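Local coordinates for imidazoleglycerol-phosphate dehydratase (PDB 2AE8), which catalyses the dehydration of imidazoleglycerol phosphate to imidazoleacetol phosphate, a manganese-dependent step of histidine biosynthesis, at residues Thr94-Leu106 with Leu160-Arg173. Residues are numbered along the deposited sequence; the frame is centred on the assembly and turned at random. Where two conformers were deposited one is given.
With MG (magnesium ion), chain J.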
loop_
_atom_site.group_PDB
_atom_site.type_symbol
_atom_site.label_atom_id
_atom_site.label_comp_id
_atom_site.label_asym_id
_atom_site.label_seq_id
_atom_site.Cartn_x
_atom_site.Cartn_y
_atom_site.Cartn_z
ATOM N N THR B 94 -13.279 -44.971 6.662
ATOM C CA THR B 94 -12.359 -44.312 7.587
ATOM C C THR B 94 -13.088 -43.718 8.782
ATOM O O THR B 94 -12.667 -43.901 9.920
ATOM C CB THR B 94 -11.543 -43.211 6.858
ATOM O OG1 THR B 94 -10.850 -43.810 5.770
ATOM C CG2 THR B 94 -10.515 -42.576 7.774
ATOM N N GLU B 95 -14.186 -43.015 8.514
ATOM C CA GLU B 95 -15.003 -42.419 9.557
ATOM C C GLU B 95 -15.624 -43.477 10.491
ATOM O O GLU B 95 -15.612 -43.311 11.709
ATOM C CB GLU B 95 -16.114 -41.546 8.955
ATOM C CG GLU B 95 -17.043 -40.944 10.021
ATOM C CD GLU B 95 -17.980 -39.872 9.485
ATOM O OE1 GLU B 95 -17.948 -39.593 8.264
ATOM O OE2 GLU B 95 -18.754 -39.292 10.289
ATOM N N ASP B 96 -16.185 -44.536 9.915
ATOM C CA ASP B 96 -16.841 -45.576 10.732
ATOM C C ASP B 96 -15.829 -46.316 11.597
ATOM O O ASP B 96 -16.095 -46.593 12.763
ATOM C CB ASP B 96 -17.657 -46.536 9.865
ATOM C CG ASP B 96 -18.871 -45.863 9.244
ATOM O OD1 ASP B 96 -19.463 -46.436 8.302
ATOM O OD2 ASP B 96 -19.235 -44.745 9.686
ATOM N N ILE B 97 -14.653 -46.588 11.045
ATOM C CA ILE B 97 -13.553 -47.142 11.824
ATOM C C ILE B 97 -13.120 -46.184 12.963
ATOM O O ILE B 97 -12.884 -46.604 14.105
ATOM C CB ILE B 97 -12.369 -47.552 10.902
ATOM C CG1 ILE B 97 -12.790 -48.749 10.027
ATOM C CG2 ILE B 97 -11.125 -47.853 11.715
ATOM C CD1 ILE B 97 -11.757 -49.220 9.063
ATOM N N GLY B 98 -13.029 -44.894 12.652
ATOM C CA GLY B 98 -12.680 -43.893 13.677
ATOM C C GLY B 98 -13.704 -43.810 14.795
ATOM O O GLY B 98 -13.349 -43.706 15.974
ATOM N N ILE B 99 -14.977 -43.840 14.425
ATOM C CA ILE B 99 -16.067 -43.783 15.395
ATOM C C ILE B 99 -16.005 -44.999 16.376
ATOM O O ILE B 99 -16.078 -44.835 17.600
ATOM C CB ILE B 99 -17.422 -43.745 14.673
ATOM C CG1 ILE B 99 -17.682 -42.361 14.049
ATOM C CG2 ILE B 99 -18.574 -44.163 15.624
ATOM C CD1 ILE B 99 -18.907 -42.331 13.111
ATOM N N VAL B 100 -15.829 -46.193 15.819
ATOM C CA VAL B 100 -15.788 -47.429 16.625
ATOM C C VAL B 100 -14.577 -47.464 17.533
ATOM O O VAL B 100 -14.701 -47.814 18.709
ATOM C CB VAL B 100 -15.844 -48.685 15.737
ATOM C CG1 VAL B 100 -15.596 -49.982 16.573
ATOM C CG2 VAL B 100 -17.190 -48.755 15.023
ATOM N N ILE B 101 -13.411 -47.095 17.001
ATOM C CA ILE B 101 -12.204 -47.004 17.816
ATOM C C ILE B 101 -12.404 -46.010 18.952
ATOM O O ILE B 101 -12.028 -46.296 20.080
ATOM C CB ILE B 101 -10.937 -46.679 16.987
ATOM C CG1 ILE B 101 -10.594 -47.858 16.067
ATOM C CG2 ILE B 101 -9.757 -46.380 17.895
ATOM C CD1 ILE B 101 -9.456 -47.596 15.107
ATOM N N GLY B 102 -13.006 -44.855 18.668
ATOM C CA GLY B 102 -13.277 -43.873 19.722
ATOM C C GLY B 102 -14.192 -44.441 20.805
ATOM O O GLY B 102 -13.935 -44.258 21.999
ATOM N N GLN B 103 -15.251 -45.128 20.378
ATOM C CA GLN B 103 -16.236 -45.719 21.291
ATOM C C GLN B 103 -15.609 -46.820 22.161
ATOM O O GLN B 103 -15.864 -46.891 23.369
ATOM C CB GLN B 103 -17.429 -46.283 20.505
ATOM C CG GLN B 103 -18.409 -45.210 20.018
ATOM C CD GLN B 103 -19.451 -45.739 19.043
ATOM O OE1 GLN B 103 -19.314 -46.828 18.478
ATOM N NE2 GLN B 103 -20.479 -44.955 18.819
ATOM N N LEU B 104 -14.779 -47.661 21.554
ATOM C CA LEU B 104 -14.089 -48.717 22.304
ATOM C C LEU B 104 -13.075 -48.126 23.266
ATOM O O LEU B 104 -12.925 -48.603 24.405
ATOM C CB LEU B 104 -13.438 -49.725 21.354
ATOM C CG LEU B 104 -14.437 -50.507 20.500
ATOM C CD1 LEU B 104 -13.671 -51.358 19.487
ATOM C CD2 LEU B 104 -15.413 -51.366 21.360
ATOM N N LEU B 105 -12.403 -47.052 22.839
ATOM C CA LEU B 105 -11.473 -46.364 23.731
ATOM C C LEU B 105 -12.192 -45.840 24.962
ATOM O O LEU B 105 -11.670 -45.936 26.078
ATOM C CB LEU B 105 -10.717 -45.229 23.018
ATOM C CG LEU B 105 -9.537 -45.640 22.130
ATOM C CD1 LEU B 105 -8.919 -44.400 21.399
ATOM C CD2 LEU B 105 -8.487 -46.358 22.955
ATOM N N LEU B 106 -13.385 -45.289 24.760
ATOM C CA LEU B 106 -14.156 -44.757 25.884
ATOM C C LEU B 106 -14.478 -45.896 26.864
ATOM O O LEU B 106 -14.289 -45.751 28.068
ATOM C CB LEU B 106 -15.430 -44.052 25.415
ATOM C CG LEU B 106 -16.302 -43.448 26.529
ATOM C CD1 LEU B 106 -15.513 -42.508 27.471
ATOM C CD2 LEU B 106 -17.515 -42.744 25.961
ATOM N N LEU B 160 -9.181 -37.055 4.666
ATOM C CA LEU B 160 -9.728 -38.100 5.542
ATOM C C LEU B 160 -8.998 -38.156 6.868
ATOM O O LEU B 160 -9.540 -38.662 7.836
ATOM C CB LEU B 160 -9.612 -39.466 4.876
ATOM C CG LEU B 160 -10.542 -39.638 3.677
ATOM C CD1 LEU B 160 -10.260 -40.975 2.995
ATOM C CD2 LEU B 160 -11.994 -39.490 4.106
ATOM N N VAL B 161 -7.760 -37.669 6.900
ATOM C CA VAL B 161 -6.965 -37.710 8.127
ATOM C C VAL B 161 -7.676 -36.952 9.270
ATOM O O VAL B 161 -7.849 -37.478 10.396
ATOM C CB VAL B 161 -5.553 -37.130 7.889
ATOM C CG1 VAL B 161 -4.791 -37.008 9.184
ATOM C CG2 VAL B 161 -4.783 -37.978 6.900
ATOM N N GLU B 162 -8.113 -35.728 8.988
ATOM C CA GLU B 162 -8.842 -34.964 10.014
ATOM C C GLU B 162 -10.183 -35.640 10.359
ATOM O O GLU B 162 -10.591 -35.670 11.520
ATOM C CB GLU B 162 -9.088 -33.530 9.546
ATOM C CG GLU B 162 -9.728 -32.631 10.598
ATOM C CD GLU B 162 -9.886 -31.194 10.097
ATOM O OE1 GLU B 162 -9.572 -30.943 8.910
ATOM O OE2 GLU B 162 -10.338 -30.332 10.888
ATOM N N GLU B 163 -10.877 -36.170 9.356
ATOM C CA GLU B 163 -12.128 -36.900 9.630
ATOM C C GLU B 163 -11.928 -38.090 10.579
ATOM O O GLU B 163 -12.775 -38.346 11.432
ATOM C CB GLU B 163 -12.786 -37.364 8.336
ATOM C CG GLU B 163 -13.065 -36.198 7.381
ATOM C CD GLU B 163 -13.783 -35.031 8.077
ATOM O OE1 GLU B 163 -13.188 -33.922 8.200
ATOM O OE2 GLU B 163 -14.926 -35.234 8.527
ATOM N N PHE B 164 -10.802 -38.789 10.433
ATOM C CA PHE B 164 -10.490 -39.950 11.277
ATOM C C PHE B 164 -10.250 -39.506 12.711
ATOM O O PHE B 164 -10.835 -40.058 13.648
ATOM C CB PHE B 164 -9.261 -40.703 10.767
ATOM C CG PHE B 164 -8.856 -41.849 11.662
ATOM C CD1 PHE B 164 -9.569 -43.056 11.627
ATOM C CD2 PHE B 164 -7.805 -41.714 12.554
ATOM C CE1 PHE B 164 -9.223 -44.120 12.460
ATOM C CE2 PHE B 164 -7.449 -42.772 13.407
ATOM C CZ PHE B 164 -8.168 -43.978 13.360
ATOM N N PHE B 165 -9.405 -38.487 12.884
ATOM C CA PHE B 165 -9.093 -37.986 14.207
ATOM C C PHE B 165 -10.260 -37.350 14.948
ATOM O O PHE B 165 -10.378 -37.520 16.167
ATOM C CB PHE B 165 -7.826 -37.111 14.197
ATOM C CG PHE B 165 -6.572 -37.922 14.057
ATOM C CD1 PHE B 165 -6.170 -38.774 15.081
ATOM C CD2 PHE B 165 -5.838 -37.902 12.880
ATOM C CE1 PHE B 165 -5.027 -39.566 14.944
ATOM C CE2 PHE B 165 -4.683 -38.689 12.740
ATOM C CZ PHE B 165 -4.281 -39.521 13.778
ATOM N N ARG B 166 -11.117 -36.653 14.210
ATOM C CA ARG B 166 -12.368 -36.123 14.741
ATOM C C ARG B 166 -13.273 -37.240 15.270
ATOM O O ARG B 166 -13.826 -37.124 16.358
ATOM C CB ARG B 166 -13.094 -35.274 13.683
ATOM C CG ARG B 166 -14.428 -34.681 14.146
ATOM C CD ARG B 166 -14.550 -33.173 13.878
ATOM N NE ARG B 166 -14.675 -32.836 12.460
ATOM C CZ ARG B 166 -13.856 -32.021 11.795
ATOM N NH1 ARG B 166 -14.077 -31.781 10.511
ATOM N NH2 ARG B 166 -12.830 -31.434 12.403
ATOM N N ALA B 167 -13.406 -38.316 14.499
ATOM C CA ALA B 167 -14.249 -39.464 14.880
ATOM C C ALA B 167 -13.705 -40.153 16.148
ATOM O O ALA B 167 -14.457 -40.422 17.079
ATOM C CB ALA B 167 -14.365 -40.468 13.720
ATOM N N VAL B 168 -12.397 -40.387 16.191
ATOM C CA VAL B 168 -11.757 -41.029 17.345
ATOM C C VAL B 168 -11.835 -40.171 18.615
ATOM O O VAL B 168 -12.252 -40.624 19.672
ATOM C CB VAL B 168 -10.282 -41.369 17.057
ATOM C CG1 VAL B 168 -9.560 -41.811 18.335
ATOM C CG2 VAL B 168 -10.164 -42.430 15.951
ATOM N N VAL B 169 -11.382 -38.935 18.517
ATOM C CA VAL B 169 -11.237 -38.048 19.664
ATOM C C VAL B 169 -12.582 -37.721 20.289
ATOM O O VAL B 169 -12.736 -37.718 21.518
ATOM C CB VAL B 169 -10.505 -36.725 19.227
ATOM C CG1 VAL B 169 -10.777 -35.570 20.214
ATOM C CG2 VAL B 169 -9.015 -36.995 19.064
ATOM N N ILE B 170 -13.565 -37.448 19.451
ATOM C CA ILE B 170 -14.865 -37.018 19.950
ATOM C C ILE B 170 -15.586 -38.198 20.627
ATOM O O ILE B 170 -16.174 -38.044 21.700
ATOM C CB ILE B 170 -15.728 -36.381 18.828
ATOM C CG1 ILE B 170 -15.061 -35.068 18.290
ATOM C CG2 ILE B 170 -17.147 -36.141 19.291
ATOM C CD1 ILE B 170 -14.857 -33.959 19.347
ATOM N N ASN B 171 -15.521 -39.369 20.005
ATOM C CA ASN B 171 -16.224 -40.539 20.551
ATOM C C ASN B 171 -15.511 -41.178 21.739
ATOM O O ASN B 171 -16.155 -41.769 22.605
ATOM C CB ASN B 171 -16.542 -41.534 19.438
ATOM C CG ASN B 171 -17.593 -41.014 18.530
ATOM O OD1 ASN B 171 -18.770 -40.976 18.889
ATOM N ND2 ASN B 171 -17.177 -40.514 17.364
ATOM N N ALA B 172 -14.187 -41.029 21.790
ATOM C CA ALA B 172 -13.416 -41.368 22.973
ATOM C C ALA B 172 -13.504 -40.349 24.112
ATOM O O ALA B 172 -13.002 -40.608 25.225
ATOM C CB ALA B 172 -11.955 -41.641 22.597
ATOM N N ARG B 173 -14.135 -39.200 23.848
ATOM C CA ARG B 173 -14.244 -38.087 24.814
ATOM C C ARG B 173 -12.876 -37.607 25.303
ATOM O O ARG B 173 -12.674 -37.381 26.517
ATOM C CB ARG B 173 -15.161 -38.444 26.007
ATOM C CG ARG B 173 -16.522 -39.022 25.595
ATOM C CD ARG B 173 -17.467 -39.139 26.788
ATOM N NE ARG B 173 -17.726 -37.836 27.388
ATOM C CZ ARG B 173 -18.660 -36.996 26.963
ATOM N NH1 ARG B 173 -19.438 -37.341 25.948
ATOM N NH2 ARG B 173 -18.810 -35.810 27.549
HETATM MG MG MG J . -18.069 -37.523 7.443
HETATM O O HOH W 1 -18.968 -36.927 9.501
HETATM O O HOH W 2 -16.468 -37.252 8.448
HETATM O O HOH W 3 -19.549 -38.288 6.454
#
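With CG anti to the backbone N (chi1 176°), Phe164 swings its ring onto the 94-106 helix, a knob seated among Thr94, Ile97, Gly98 and Ile101. Thr94 turns CG2 anti to its own N and sets this methyl 3.7 Å from Phe164 CB, while its OG1 bonds back to Asp90 O. Thr94 O lies in the ring plane at the edge, 3.6 Å from Phe164 CD1; one face carries Val168 CG2, offset toward the rim. Leu67 of helix 61-74 also touches the ring.

Gly98 and Gly102 let the backbones close up: the axes approach to 6.9 Å and cross at -24°. Ala167 CB presses on the backbone, 3.5 Å from Ile99 N, and Val168 CA makes a CH...O contact with Gly98 O. No conventional hydrogen bond joins the two helices. The fold is a beta-alpha-beta sandwich built by duplication of a half-domain, and helices 90-111 and 159-171 pack against each other between its two four-stranded sheets.

Asn171 is held within its own helix: ND2 donates to Ala167 O at 2.7 Å, in the carbonyl plane and on a lone pair, while OD1 is bonded by Arg173 of another subunit. This lays the amide beside Ile99 CG1. Beyond it, Leu106 CD2 packs on Arg173 CD at 3.7 Å, where a Schellman motif ends the helix.

Glu95 binds magnesium through OE1 (2.2 Å), with His91 of the same chain, His188 of a neighbouring subunit and three waters. Glu163 OE2, 4.0 Å from magnesium, accepts from one of these waters; both glutamates and both histidines bind the second manganese in another structure of this protein.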